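Local coordinates for protein cytochrome P450 (Novosphingobium aromaticivorans, PDB 3OFT) that binds a haem group within the largely helical fold of the cytochrome P450 family, with (2R,5R)-hexane-2,5-diol also bound nearby, at residues Leu67-Leu72 / Gln88-Glu93; Gln83-Gln88 / Ala224-Arg229; Lys95-Pro100 / Gly215-Thr220; Asn147-Leu152 / Asp188-Phe193. All coordinates share one frame; numbering follows the deposited sequence.

Contact 1 (Leu67-Leu72 / Gln88-Glu93)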
# COMPACT_ATOMS: atom_id res chain seq x y z
N LEU A 67 20.76 3.23 3.34
CA LEU A 67 19.51 3.62 4.04
C LEU A 67 18.72 2.35 4.35
O LEU A 67 18.07 1.79 3.47
CB LEU A 67 18.69 4.57 3.17
CG LEU A 67 19.34 5.91 2.83
CD1 LEU A 67 18.30 6.74 2.08
CD2 LEU A 67 19.79 6.67 4.08
N SER A 68 18.81 1.94 5.61
CA SER A 68 18.26 0.71 6.15
C SER A 68 16.77 0.82 6.29
O SER A 68 16.21 1.92 6.54
CB SER A 68 18.89 0.39 7.54
OG SER A 68 18.27 -0.72 8.23
N SER A 69 16.14 -0.34 6.14
CA SER A 69 14.69 -0.49 6.27
C SER A 69 14.32 -0.90 7.68
O SER A 69 13.14 -1.17 7.98
CB SER A 69 14.16 -1.55 5.30
OG SER A 69 14.21 -1.04 3.97
N GLN A 70 15.31 -0.95 8.57
CA GLN A 70 15.06 -1.49 9.89
C GLN A 70 14.06 -0.71 10.71
O GLN A 70 13.26 -1.29 11.46
CB GLN A 70 16.35 -1.49 10.70
CG GLN A 70 16.42 -2.60 11.61
CD GLN A 70 17.28 -3.65 11.00
OE1 GLN A 70 17.05 -4.08 9.85
NE2 GLN A 70 18.33 -4.04 11.73
N CYS A 71 14.12 0.62 10.62
CA CYS A 71 13.34 1.51 11.51
C CYS A 71 11.79 1.36 11.37
O CYS A 71 11.04 1.56 12.34
CB CYS A 71 13.77 2.97 11.31
SG CYS A 71 13.38 3.71 9.65
N LEU A 72 11.33 1.04 10.16
CA LEU A 72 9.89 0.93 9.80
C LEU A 72 9.15 2.26 9.74
O LEU A 72 8.41 2.52 8.79
CB LEU A 72 9.10 -0.07 10.68
CG LEU A 72 7.61 -0.35 10.34
CD1 LEU A 72 7.53 -1.04 8.98
CD2 LEU A 72 6.94 -1.25 11.39
N GLN A 88 11.37 -5.24 6.85
CA GLN A 88 12.34 -4.56 7.71
C GLN A 88 13.73 -5.14 7.66
O GLN A 88 14.57 -4.71 8.45
CB GLN A 88 11.86 -4.55 9.16
CG GLN A 88 10.69 -3.58 9.38
CD GLN A 88 10.23 -3.61 10.83
OE1 GLN A 88 10.93 -3.16 11.76
NE2 GLN A 88 9.08 -4.12 11.02
N GLN A 89 14.00 -6.08 6.75
CA GLN A 89 15.36 -6.64 6.69
C GLN A 89 16.26 -5.96 5.68
O GLN A 89 15.77 -5.34 4.75
CB GLN A 89 15.28 -8.13 6.40
CG GLN A 89 14.37 -8.83 7.43
CD GLN A 89 14.16 -10.28 7.05
OE1 GLN A 89 13.70 -10.59 5.96
NE2 GLN A 89 14.51 -11.17 7.95
N ASP A 90 17.58 -6.09 5.87
CA ASP A 90 18.57 -5.57 4.93
C ASP A 90 19.44 -6.69 4.38
O ASP A 90 19.53 -7.77 4.98
CB ASP A 90 19.49 -4.56 5.62
CG ASP A 90 18.74 -3.34 6.18
OD1 ASP A 90 17.86 -2.76 5.50
OD2 ASP A 90 19.09 -2.91 7.31
N GLY A 91 20.05 -6.42 3.23
CA GLY A 91 21.23 -7.16 2.73
C GLY A 91 20.95 -8.61 2.41
O GLY A 91 19.91 -8.94 1.87
N ALA A 92 21.91 -9.47 2.71
CA ALA A 92 21.73 -10.91 2.48
C ALA A 92 20.56 -11.53 3.23
O ALA A 92 19.94 -12.46 2.73
CB ALA A 92 23.04 -11.65 2.79
N GLU A 93 20.29 -11.06 4.45
CA GLU A 93 19.19 -11.63 5.23
C GLU A 93 17.87 -11.37 4.50
O GLU A 93 17.07 -12.28 4.33
CB GLU A 93 19.15 -11.04 6.65
CG GLU A 93 18.03 -11.64 7.49
CD GLU A 93 18.08 -11.14 8.93
OE1 GLU A 93 17.08 -10.54 9.40
OE2 GLU A 93 19.12 -11.32 9.58

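Contact 2 (Gln83-Gln88 / Ala224-Arg229). With HEM (protoporphyrin IX containing Fe), chain D.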
# COMPACT_ATOMS: atom_id res chain seq x y z
N GLN A 83 8.75 -6.01 13.58
CA GLN A 83 9.78 -6.95 13.09
C GLN A 83 9.31 -7.68 11.84
O GLN A 83 9.49 -8.90 11.68
CB GLN A 83 10.17 -7.96 14.20
CG GLN A 83 10.82 -7.27 15.40
CD GLN A 83 12.20 -6.87 15.04
OE1 GLN A 83 13.07 -7.71 14.88
NE2 GLN A 83 12.42 -5.56 14.85
N PHE A 84 8.74 -6.93 10.90
CA PHE A 84 8.19 -7.53 9.68
C PHE A 84 9.24 -8.20 8.80
O PHE A 84 10.35 -7.69 8.60
CB PHE A 84 7.53 -6.44 8.83
CG PHE A 84 6.23 -5.96 9.35
CD1 PHE A 84 5.20 -6.84 9.61
CD2 PHE A 84 6.00 -4.59 9.51
CE1 PHE A 84 3.96 -6.38 10.07
CE2 PHE A 84 4.76 -4.13 9.94
CZ PHE A 84 3.74 -5.04 10.22
N ILE A 85 8.87 -9.36 8.26
CA ILE A 85 9.73 -10.03 7.29
C ILE A 85 8.97 -10.14 5.94
O ILE A 85 7.83 -10.62 5.89
CB ILE A 85 10.10 -11.46 7.76
CG1 ILE A 85 11.14 -11.40 8.89
CG2 ILE A 85 10.66 -12.30 6.59
CD1 ILE A 85 11.38 -12.85 9.48
N PRO A 86 9.61 -9.73 4.82
CA PRO A 86 10.94 -9.20 4.61
C PRO A 86 11.05 -7.66 4.78
O PRO A 86 12.14 -7.14 4.63
CB PRO A 86 11.24 -9.59 3.15
CG PRO A 86 9.92 -9.80 2.52
CD PRO A 86 8.86 -9.87 3.56
N LEU A 87 9.95 -6.97 5.12
CA LEU A 87 9.90 -5.49 4.94
C LEU A 87 11.04 -4.76 5.66
O LEU A 87 11.56 -3.76 5.16
CB LEU A 87 8.54 -4.90 5.38
CG LEU A 87 8.29 -3.39 5.23
CD1 LEU A 87 8.29 -2.95 3.73
CD2 LEU A 87 6.99 -3.03 5.90
N GLN A 88 11.37 -5.24 6.85
CA GLN A 88 12.34 -4.56 7.71
C GLN A 88 13.73 -5.14 7.66
O GLN A 88 14.57 -4.71 8.45
CB GLN A 88 11.86 -4.55 9.16
CG GLN A 88 10.69 -3.58 9.38
CD GLN A 88 10.23 -3.61 10.83
OE1 GLN A 88 10.93 -3.16 11.76
NE2 GLN A 88 9.08 -4.12 11.02
N ALA A 224 8.10 -17.36 10.69
CA ALA A 224 6.77 -17.54 10.10
C ALA A 224 5.82 -16.50 10.67
O ALA A 224 5.06 -15.92 9.92
CB ALA A 224 6.23 -19.00 10.37
N ARG A 225 5.82 -16.30 12.00
CA ARG A 225 4.92 -15.28 12.58
C ARG A 225 5.14 -13.89 11.94
O ARG A 225 4.17 -13.23 11.60
CB ARG A 225 5.12 -15.08 14.10
CG ARG A 225 4.85 -16.32 14.99
CD ARG A 225 4.89 -15.89 16.45
NE ARG A 225 4.81 -17.05 17.36
CZ ARG A 225 5.85 -17.62 17.94
NH1 ARG A 225 7.09 -17.14 17.76
NH2 ARG A 225 5.64 -18.70 18.71
N ARG A 226 6.40 -13.48 11.86
CA ARG A 226 6.83 -12.15 11.31
C ARG A 226 6.49 -12.01 9.85
O ARG A 226 6.08 -10.93 9.40
CB ARG A 226 8.36 -11.98 11.47
CG ARG A 226 8.70 -11.85 12.99
CD ARG A 226 10.17 -12.10 13.28
NE ARG A 226 11.01 -11.10 12.64
CZ ARG A 226 12.32 -11.22 12.45
NH1 ARG A 226 12.94 -12.32 12.84
NH2 ARG A 226 12.99 -10.24 11.83
N MET A 227 6.72 -13.07 9.08
CA MET A 227 6.43 -13.01 7.64
C MET A 227 4.92 -12.94 7.35
O MET A 227 4.45 -12.13 6.51
CB MET A 227 7.07 -14.20 6.91
CG MET A 227 6.98 -14.18 5.40
SD MET A 227 5.42 -14.89 4.86
CE MET A 227 5.56 -16.58 5.48
N CYS A 228 4.18 -13.79 8.05
CA CYS A 228 2.73 -13.83 7.91
C CYS A 228 2.06 -12.54 8.32
O CYS A 228 1.11 -12.13 7.64
CB CYS A 228 2.15 -15.01 8.70
SG CYS A 228 2.54 -16.60 7.85
N ARG A 229 2.55 -11.91 9.42
CA ARG A 229 2.11 -10.57 9.83
C ARG A 229 2.35 -9.53 8.73
O ARG A 229 1.49 -8.64 8.50
CB ARG A 229 2.91 -10.17 11.11
CG ARG A 229 2.59 -8.90 11.86
CD ARG A 229 3.70 -8.66 12.95
NE ARG A 229 3.82 -9.85 13.76
CZ ARG A 229 4.91 -10.32 14.39
NH1 ARG A 229 6.10 -9.75 14.37
NH2 ARG A 229 4.76 -11.43 15.05
CHA HEM D . 6.49 -3.79 -0.08
CHB HEM D . 3.08 -0.79 -1.86
CHC HEM D . -0.01 -4.50 -2.09
CHD HEM D . 2.97 -7.14 0.60
C1A HEM D . 5.84 -2.69 -0.61
C2A HEM D . 6.46 -1.41 -0.86
C3A HEM D . 5.56 -0.57 -1.35
C4A HEM D . 4.28 -1.28 -1.40
CMA HEM D . 5.83 0.91 -1.71
CAA HEM D . 7.97 -1.09 -0.65
CBA HEM D . 8.17 -0.75 0.81
CGA HEM D . 9.60 -0.31 1.11
O1A HEM D . 9.92 -0.13 2.32
O2A HEM D . 10.45 -0.12 0.19
C1B HEM D . 1.93 -1.53 -2.10
C2B HEM D . 0.73 -1.05 -2.74
C3B HEM D . -0.11 -2.10 -2.80
C4B HEM D . 0.54 -3.25 -2.20
CMB HEM D . 0.54 0.39 -3.24
CAB HEM D . -1.55 -2.22 -3.33
CBB HEM D . -2.24 -1.18 -3.82
C1C HEM D . 0.48 -5.57 -1.40
C2C HEM D . -0.14 -6.88 -1.28
C3C HEM D . 0.71 -7.60 -0.49
C4C HEM D . 1.88 -6.81 -0.20
CMC HEM D . -1.51 -7.29 -1.90
CAC HEM D . 0.64 -9.07 -0.01
CBC HEM D . -0.52 -9.70 0.22
C1D HEM D . 4.18 -6.52 0.63
C2D HEM D . 5.35 -7.05 1.30
C3D HEM D . 6.44 -6.03 1.05
C4D HEM D . 5.84 -4.95 0.30
CMD HEM D . 5.48 -8.42 2.05
CAD HEM D . 7.91 -6.17 1.55
CBD HEM D . 8.73 -6.59 0.33
CGD HEM D . 10.20 -6.55 0.78
O1D HEM D . 10.54 -5.92 1.81
O2D HEM D . 11.07 -7.08 0.09
NA HEM D . 4.49 -2.58 -0.97
NB HEM D . 1.78 -2.88 -1.84
NC HEM D . 1.71 -5.58 -0.78
ND HEM D . 4.50 -5.28 0.08
FE HEM D . 3.14 -4.11 -0.94
O HOH W 1 12.28 -7.72 10.82
O HOH W 2 2.40 -3.40 1.22

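Contact 3 (Lys95-Pro100 / Gly215-Thr220). With HEM (protoporphyrin IX containing Fe), chain D.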
# COMPACT_ATOMS: atom_id res chain seq x y z
N LYS A 95 17.42 -10.74 1.29
CA LYS A 95 17.33 -11.56 0.07
C LYS A 95 16.89 -13.00 0.38
O LYS A 95 16.05 -13.56 -0.32
CB LYS A 95 18.68 -11.57 -0.66
CG LYS A 95 18.67 -12.22 -2.06
CD LYS A 95 20.06 -12.02 -2.70
CE LYS A 95 20.16 -12.75 -4.03
NZ LYS A 95 19.99 -14.20 -3.83
N ALA A 96 17.44 -13.58 1.45
CA ALA A 96 17.14 -14.99 1.80
C ALA A 96 15.66 -15.20 2.14
O ALA A 96 15.08 -16.20 1.81
CB ALA A 96 18.01 -15.48 2.92
N PHE A 97 15.04 -14.22 2.78
CA PHE A 97 13.62 -14.33 3.15
C PHE A 97 12.71 -13.86 2.04
O PHE A 97 11.63 -14.42 1.87
CB PHE A 97 13.34 -13.52 4.42
CG PHE A 97 13.82 -14.20 5.66
CD1 PHE A 97 13.05 -15.18 6.28
CD2 PHE A 97 15.06 -13.90 6.19
CE1 PHE A 97 13.52 -15.82 7.44
CE2 PHE A 97 15.53 -14.53 7.35
CZ PHE A 97 14.76 -15.47 7.98
N ARG A 98 13.12 -12.84 1.29
CA ARG A 98 12.31 -12.36 0.17
C ARG A 98 12.12 -13.47 -0.88
O ARG A 98 11.04 -13.63 -1.45
CB ARG A 98 12.94 -11.15 -0.50
CG ARG A 98 12.07 -10.52 -1.61
CD ARG A 98 12.76 -9.31 -2.22
NE ARG A 98 12.15 -8.95 -3.49
CZ ARG A 98 11.20 -8.03 -3.68
NH1 ARG A 98 10.77 -7.81 -4.93
NH2 ARG A 98 10.69 -7.31 -2.67
N THR A 99 13.18 -14.24 -1.13
CA THR A 99 13.13 -15.27 -2.16
C THR A 99 11.92 -16.20 -2.08
O THR A 99 11.15 -16.24 -3.06
CB THR A 99 14.49 -15.97 -2.34
OG1 THR A 99 15.42 -15.01 -2.87
CG2 THR A 99 14.38 -17.18 -3.30
N PRO A 100 11.70 -16.91 -0.94
CA PRO A 100 10.50 -17.76 -0.90
C PRO A 100 9.20 -16.96 -0.91
O PRO A 100 8.20 -17.45 -1.41
CB PRO A 100 10.65 -18.55 0.41
CG PRO A 100 11.59 -17.75 1.26
CD PRO A 100 12.55 -17.13 0.25
N GLY A 215 17.49 -19.82 3.14
CA GLY A 215 18.94 -20.02 3.19
C GLY A 215 19.29 -21.47 3.49
O GLY A 215 20.17 -21.74 4.31
N GLY A 216 18.57 -22.40 2.87
CA GLY A 216 18.88 -23.84 3.03
C GLY A 216 18.52 -24.50 4.36
O GLY A 216 19.02 -25.60 4.68
N ARG A 217 17.65 -23.86 5.14
CA ARG A 217 17.16 -24.46 6.38
C ARG A 217 15.65 -24.11 6.55
O ARG A 217 15.14 -23.26 5.82
CB ARG A 217 18.05 -24.05 7.58
CG ARG A 217 18.38 -22.55 7.71
CD ARG A 217 17.41 -21.92 8.63
NE ARG A 217 17.69 -20.52 8.91
CZ ARG A 217 16.75 -19.64 9.26
NH1 ARG A 217 15.49 -20.04 9.38
NH2 ARG A 217 17.08 -18.37 9.48
N PRO A 218 14.92 -24.80 7.45
CA PRO A 218 13.47 -24.53 7.52
C PRO A 218 13.15 -23.17 8.15
O PRO A 218 13.93 -22.70 8.97
CB PRO A 218 12.95 -25.66 8.44
CG PRO A 218 14.04 -26.74 8.39
CD PRO A 218 15.32 -25.98 8.24
N TRP A 219 12.01 -22.58 7.83
CA TRP A 219 11.52 -21.40 8.59
C TRP A 219 11.43 -21.75 10.07
O TRP A 219 10.94 -22.84 10.42
CB TRP A 219 10.10 -21.02 8.15
CG TRP A 219 10.01 -20.38 6.79
CD1 TRP A 219 9.96 -21.04 5.57
CD2 TRP A 219 9.90 -18.98 6.49
NE1 TRP A 219 9.83 -20.13 4.55
CE2 TRP A 219 9.79 -18.86 5.07
CE3 TRP A 219 9.89 -17.82 7.27
CZ2 TRP A 219 9.70 -17.61 4.42
CZ3 TRP A 219 9.77 -16.57 6.61
CH2 TRP A 219 9.71 -16.48 5.21
N THR A 220 11.85 -20.84 10.95
CA THR A 220 11.53 -21.01 12.36
C THR A 220 10.08 -20.55 12.56
O THR A 220 9.52 -19.83 11.73
CB THR A 220 12.47 -20.22 13.28
OG1 THR A 220 12.24 -18.80 13.14
CG2 THR A 220 13.95 -20.59 12.98
CHA HEM D . 6.49 -3.79 -0.08
CHB HEM D . 3.08 -0.79 -1.86
CHC HEM D . -0.01 -4.50 -2.09
CHD HEM D . 2.97 -7.14 0.60
C1A HEM D . 5.84 -2.69 -0.61
C2A HEM D . 6.46 -1.41 -0.86
C3A HEM D . 5.56 -0.57 -1.35
C4A HEM D . 4.28 -1.28 -1.40
CMA HEM D . 5.83 0.91 -1.71
CAA HEM D . 7.97 -1.09 -0.65
CBA HEM D . 8.17 -0.75 0.81
CGA HEM D . 9.60 -0.31 1.11
O1A HEM D . 9.92 -0.13 2.32
O2A HEM D . 10.45 -0.12 0.19
C1B HEM D . 1.93 -1.53 -2.10
C2B HEM D . 0.73 -1.05 -2.74
C3B HEM D . -0.11 -2.10 -2.80
C4B HEM D . 0.54 -3.25 -2.20
CMB HEM D . 0.54 0.39 -3.24
CAB HEM D . -1.55 -2.22 -3.33
CBB HEM D . -2.24 -1.18 -3.82
C1C HEM D . 0.48 -5.57 -1.40
C2C HEM D . -0.14 -6.88 -1.28
C3C HEM D . 0.71 -7.60 -0.49
C4C HEM D . 1.88 -6.81 -0.20
CMC HEM D . -1.51 -7.29 -1.90
CAC HEM D . 0.64 -9.07 -0.01
CBC HEM D . -0.52 -9.70 0.22
C1D HEM D . 4.18 -6.52 0.63
C2D HEM D . 5.35 -7.05 1.30
C3D HEM D . 6.44 -6.03 1.05
C4D HEM D . 5.84 -4.95 0.30
CMD HEM D . 5.48 -8.42 2.05
CAD HEM D . 7.91 -6.17 1.55
CBD HEM D . 8.73 -6.59 0.33
CGD HEM D . 10.20 -6.55 0.78
O1D HEM D . 10.54 -5.92 1.81
O2D HEM D . 11.07 -7.08 0.09
NA HEM D . 4.49 -2.58 -0.97
NB HEM D . 1.78 -2.88 -1.84
NC HEM D . 1.71 -5.58 -0.78
ND HEM D . 4.50 -5.28 0.08
FE HEM D . 3.14 -4.11 -0.94
O HOH W 3 16.35 -18.36 0.86
O HOH W 2 2.40 -3.40 1.22

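Contact 4 (Asn147-Leu152 / Asp188-Phe193)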
# COMPACT_ATOMS: atom_id res chain seq x y z
N ASN A 147 -11.50 -10.00 2.78
CA ASN A 147 -12.10 -11.11 2.03
C ASN A 147 -11.13 -11.77 1.07
O ASN A 147 -11.09 -13.01 0.94
CB ASN A 147 -13.37 -10.71 1.26
CG ASN A 147 -14.53 -10.37 2.18
OD1 ASN A 147 -14.40 -10.47 3.40
ND2 ASN A 147 -15.66 -9.92 1.59
N ILE A 148 -10.35 -10.97 0.36
CA ILE A 148 -9.34 -11.54 -0.52
C ILE A 148 -8.30 -12.34 0.27
O ILE A 148 -7.92 -13.45 -0.11
CB ILE A 148 -8.72 -10.46 -1.43
CG1 ILE A 148 -9.76 -9.96 -2.45
CG2 ILE A 148 -7.44 -10.95 -2.06
CD1 ILE A 148 -9.29 -8.75 -3.21
N PHE A 149 -7.87 -11.80 1.40
CA PHE A 149 -6.85 -12.49 2.21
C PHE A 149 -7.29 -13.90 2.55
O PHE A 149 -6.50 -14.85 2.45
CB PHE A 149 -6.65 -11.76 3.53
CG PHE A 149 -5.70 -12.46 4.45
CD1 PHE A 149 -4.32 -12.40 4.22
CD2 PHE A 149 -6.18 -13.22 5.52
CE1 PHE A 149 -3.44 -13.05 5.10
CE2 PHE A 149 -5.30 -13.86 6.40
CZ PHE A 149 -3.93 -13.76 6.18
N LEU A 150 -8.53 -14.01 3.01
CA LEU A 150 -9.09 -15.31 3.40
C LEU A 150 -9.11 -16.30 2.23
O LEU A 150 -8.91 -17.53 2.40
CB LEU A 150 -10.52 -15.11 3.91
CG LEU A 150 -10.80 -14.89 5.40
CD1 LEU A 150 -9.57 -14.82 6.28
CD2 LEU A 150 -11.80 -13.79 5.68
N THR A 151 -9.37 -15.77 1.03
CA THR A 151 -9.22 -16.55 -0.21
C THR A 151 -7.77 -16.95 -0.50
O THR A 151 -7.52 -18.13 -0.81
CB THR A 151 -9.86 -15.81 -1.43
OG1 THR A 151 -11.23 -15.54 -1.10
CG2 THR A 151 -9.84 -16.66 -2.69
N LEU A 152 -6.83 -16.03 -0.36
CA LEU A 152 -5.40 -16.34 -0.62
C LEU A 152 -4.84 -17.47 0.26
O LEU A 152 -4.06 -18.29 -0.22
CB LEU A 152 -4.48 -15.12 -0.43
CG LEU A 152 -4.68 -13.78 -1.15
CD1 LEU A 152 -3.69 -12.68 -0.66
CD2 LEU A 152 -4.65 -13.91 -2.66
N ASP A 188 -2.34 -13.70 16.97
CA ASP A 188 -3.34 -14.64 17.48
C ASP A 188 -4.36 -15.00 16.41
O ASP A 188 -4.76 -16.13 16.30
CB ASP A 188 -4.04 -14.13 18.75
CG ASP A 188 -3.11 -14.15 19.97
OD1 ASP A 188 -2.13 -14.95 19.94
OD2 ASP A 188 -3.33 -13.37 20.92
N TYR A 189 -4.77 -14.02 15.62
CA TYR A 189 -5.61 -14.26 14.44
C TYR A 189 -4.98 -15.20 13.40
O TYR A 189 -5.65 -16.10 12.85
CB TYR A 189 -5.85 -12.93 13.78
CG TYR A 189 -6.76 -12.95 12.59
CD1 TYR A 189 -6.28 -12.62 11.32
CD2 TYR A 189 -8.10 -13.27 12.73
CE1 TYR A 189 -7.12 -12.59 10.23
CE2 TYR A 189 -8.97 -13.24 11.63
CZ TYR A 189 -8.46 -12.90 10.38
OH TYR A 189 -9.29 -12.86 9.29
N LEU A 190 -3.71 -14.96 13.10
CA LEU A 190 -2.97 -15.72 12.10
C LEU A 190 -2.54 -17.10 12.61
O LEU A 190 -2.39 -18.02 11.81
CB LEU A 190 -1.71 -14.94 11.64
CG LEU A 190 -2.06 -13.65 10.84
CD1 LEU A 190 -0.79 -12.85 10.57
CD2 LEU A 190 -2.84 -13.93 9.51
N TRP A 191 -2.27 -17.22 13.91
CA TRP A 191 -1.68 -18.47 14.38
C TRP A 191 -2.42 -19.76 13.97
O TRP A 191 -1.78 -20.72 13.55
CB TRP A 191 -1.34 -18.49 15.90
CG TRP A 191 -0.69 -19.84 16.22
CD1 TRP A 191 -1.24 -20.87 16.94
CD2 TRP A 191 0.56 -20.32 15.71
NE1 TRP A 191 -0.38 -21.96 16.93
CE2 TRP A 191 0.73 -21.64 16.19
CE3 TRP A 191 1.57 -19.76 14.90
CZ2 TRP A 191 1.84 -22.39 15.89
CZ3 TRP A 191 2.68 -20.51 14.62
CH2 TRP A 191 2.81 -21.82 15.11
N PRO A 192 -3.77 -19.80 14.07
CA PRO A 192 -4.36 -21.09 13.68
C PRO A 192 -4.08 -21.48 12.21
O PRO A 192 -3.89 -22.67 11.90
CB PRO A 192 -5.86 -20.90 13.94
CG PRO A 192 -5.96 -19.77 14.92
CD PRO A 192 -4.76 -18.87 14.66
N PHE A 193 -4.04 -20.49 11.31
CA PHE A 193 -3.74 -20.76 9.90
C PHE A 193 -2.32 -21.29 9.68
O PHE A 193 -2.12 -22.22 8.89
CB PHE A 193 -3.88 -19.49 9.02
CG PHE A 193 -5.10 -18.65 9.30
CD1 PHE A 193 -6.36 -19.24 9.48
CD2 PHE A 193 -5.00 -17.25 9.34
CE1 PHE A 193 -7.49 -18.43 9.73
CE2 PHE A 193 -6.13 -16.43 9.53
CZ PHE A 193 -7.38 -17.03 9.75

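Contact 1 (Leu67-Leu72 / Gln88-Glu93)
Ser68 OG is held by two bonds at once: it donates to Asp90 OD2 at 2.5 Å and accepts from the backbone N of Gln70 at 3.0 Å. The second bond closes an ST turn, in which a serine hydroxyl takes the amide proton two residues further on. Having OG anti to the backbone N (chi1 172°) aims the hydroxyl both at this turn and at the carboxylate across the contact. The other oxygen of that carboxylate is also used, since Ser69 N donates to Asp90 OD1 at 3.0 Å along a nearly straight line (178°). Both oxygens of Asp90 receive their donors on the syn side, where the two lone pairs converge, and this two-point grip fixes the rotation of the carboxylate. The negative charge is probably further stabilised by having two donors. Topologically, the segment 67-72 leaves an edge strand of the mixed sheet, 67-68, where Ser68 makes backbone hydrogen bonds with Asn286 of the neighbouring strand, while 88-93 leads into helix 91-104, the C helix of the P450 fold. The polar grip thus ties the sheet edge to the entry of that helix. Further along, the backbones come close where Gln88 passes Ser69 and Gln70: Gln88 CA makes a CA-H...O contact of 3.5 Å with Ser69 O, and Gln70 CA makes one of 3.6 Å with Gln88 O. The extended side chain of Gln88 then runs on past Leu72, whose CD1 lies 4.1 Å from Gln88 CG. Leu72 also touches the bound (2R,5R)-hexane-2,5-diol, and it packs on Phe84, Leu87 and Met82.

Contact 2 (Gln83-Gln88 / Ala224-Arg229)
A nearly straight bond joins Arg226 to Gln83: Arg226 NE donates to Gln83 O at 2.8 Å and 169°, the arginine chain bending at chi3 (64°) as NE approaches the carbonyl. The acceptor lies in the guanidinium plane and the donor meets a lone pair in the carbonyl plane, so the guanidinium edge faces the oxygen and the bond helps to fix the rotation of the group. A water extends the same grip, accepting from Arg226 NH2 at 2.8 Å and donating to Phe84 O at 2.9 Å. A weaker backbone bond follows, from Ile85 N to Arg226 O at 3.4 Å, and Ile85 O in turn receives a CA-H...O contact from Met227. The two faces of the Arg226 guanidinium are also approached. Ile85 CD1 sits over the centre of one, 3.5 Å from Arg226 CZ, and Gln83 OE1 lies over the other. The amide of Gln83 runs alongside with its plane 20° away, and its NE2 is bonded to Gly79 O. Apolar packing adds Phe84, whose CE1 meets Arg229 CG at 3.4 Å as the two side chains cross at about a right angle. The methylenes of Arg229 make this contact, while its guanidinium is engaged in a salt bridge with Asp187 and a bond to Met82 O. Ile85 CG2 packs against Met227 CB at 4.1 Å. Beyond a cis peptide bond before Pro86, the loop reaches the haem, where Pro86 lies beside one propionate and Leu87 beside both. The arrangement is that of the P450 B–C loop laid on the long helix 221-252 at the wall of the haem pocket.

Contact 3 (Lys95-Pro100 / Gly215-Thr220)
Phe97 and Trp219 have matching first torsions: each turns CG to the side of its backbone N and anti to the carbonyl carbon (chi1 -76° and -72°), and these torsions help to bring the two rings together between helix 91-104 and the loop that precedes helix 221-252. They form an offset edge-to-face pair, the edge of Phe97 directed at the face of the indole, with planes 65° apart and the centroid of the Phe97 ring 5.4 Å from that of the six-membered ring of Trp219. The closest approach is Phe97 CD1 to Trp219 CZ3, 3.6 Å. One helical turn on, Pro100 extends the apolar patch by resting CG 3.7 Å from Trp219 CZ2. At the far end of the phenyl ring, Phe97 CZ comes within 4.0 Å of Arg217 NH2, an oblique and peripheral approach. The guanidinium of Arg217 is steered by other partners, through a bond from Arg217 NH1 to Pro218 O (3.1 Å) and a salt bridge with Glu223. Where the backbones draw together, the link is indirect: a water donates to Ala96 O at 2.7 Å and accepts from Gly215 N at 2.9 Å. Arg98 leaves the helix in another direction, and its NH2 donates to the haem propionate oxygen O2D at 2.8 Å; it also reaches Arg344 O. Such an arginine on the C helix is a familiar propionate partner in P450s, and the aromatic pair here packs that helix against the loop running up to Thr220, the N-cap of the long helix 221-252.

Contact 4 (Asn147-Leu152 / Asp188-Phe193)
Phe149 sends its CB toward helix 179-199, and with CG anti to the backbone N (chi1 176°) the ring is carried toward that helix. The working atoms lie at its far end. CZ touches Leu190 CD2 at 3.5 Å, while CE2 is shared among several neighbours: it lies 4.0 Å from the same Leu190 CD2, 4.1 Å from Phe193 CE2, which sits near the plane of the Phe149 ring at its edge, and 4.4 Å from Tyr189 CE1. The three partners are themselves interlocked, because Phe193 CE2 sits over one face of the Tyr189 ring, displaced toward the rim, and Leu190 CD2 lies at the edge of Phe193. A second, smaller contact forms where Leu150 CD1 meets Tyr189 OH at 3.6 Å, the two side chains crossing at about a right angle. That hydroxyl is satisfied by Leu163 O of helix 160-171, which keeps the buried tyrosine polar end paired. The axes of the short segments run in roughly the same direction, 26° apart, but approach no nearer than 13.0 Å, a separation that long side chains bridge while the backbones stay well apart. Leu232 of helix 221-252 touches both Phe149 and Leu190 and joins the cluster. This is largely apolar helix packing in the helical part of the P450 fold, where the E and G helices gather beside the long helix 221-252 at the periphery of the haem site.

Overall arrangement
Contacts 1, 2 and 3 cluster on one side of the chain's centre, their centres 12 to 15 Å apart; contact 4 lies about 26 Å from contact 1, centre to centre, but only about 15 Å from contact 2, which it touches. Contacts 1 and 2 share Gln88 and cross along the chain; contacts 1 and 3 both use helix 91-104. Contact 3 is nested inside the loop closed by contact 2, and contact 4 inside both. Helix 221-252 relates the group: contact 2 uses it, contact 3 packs beside its start, and contact 4 reaches it through Leu232 and Cys228. Together they join sheet edge, loop 83-88 and helical half round the haem, which contacts 2 and 3 touch.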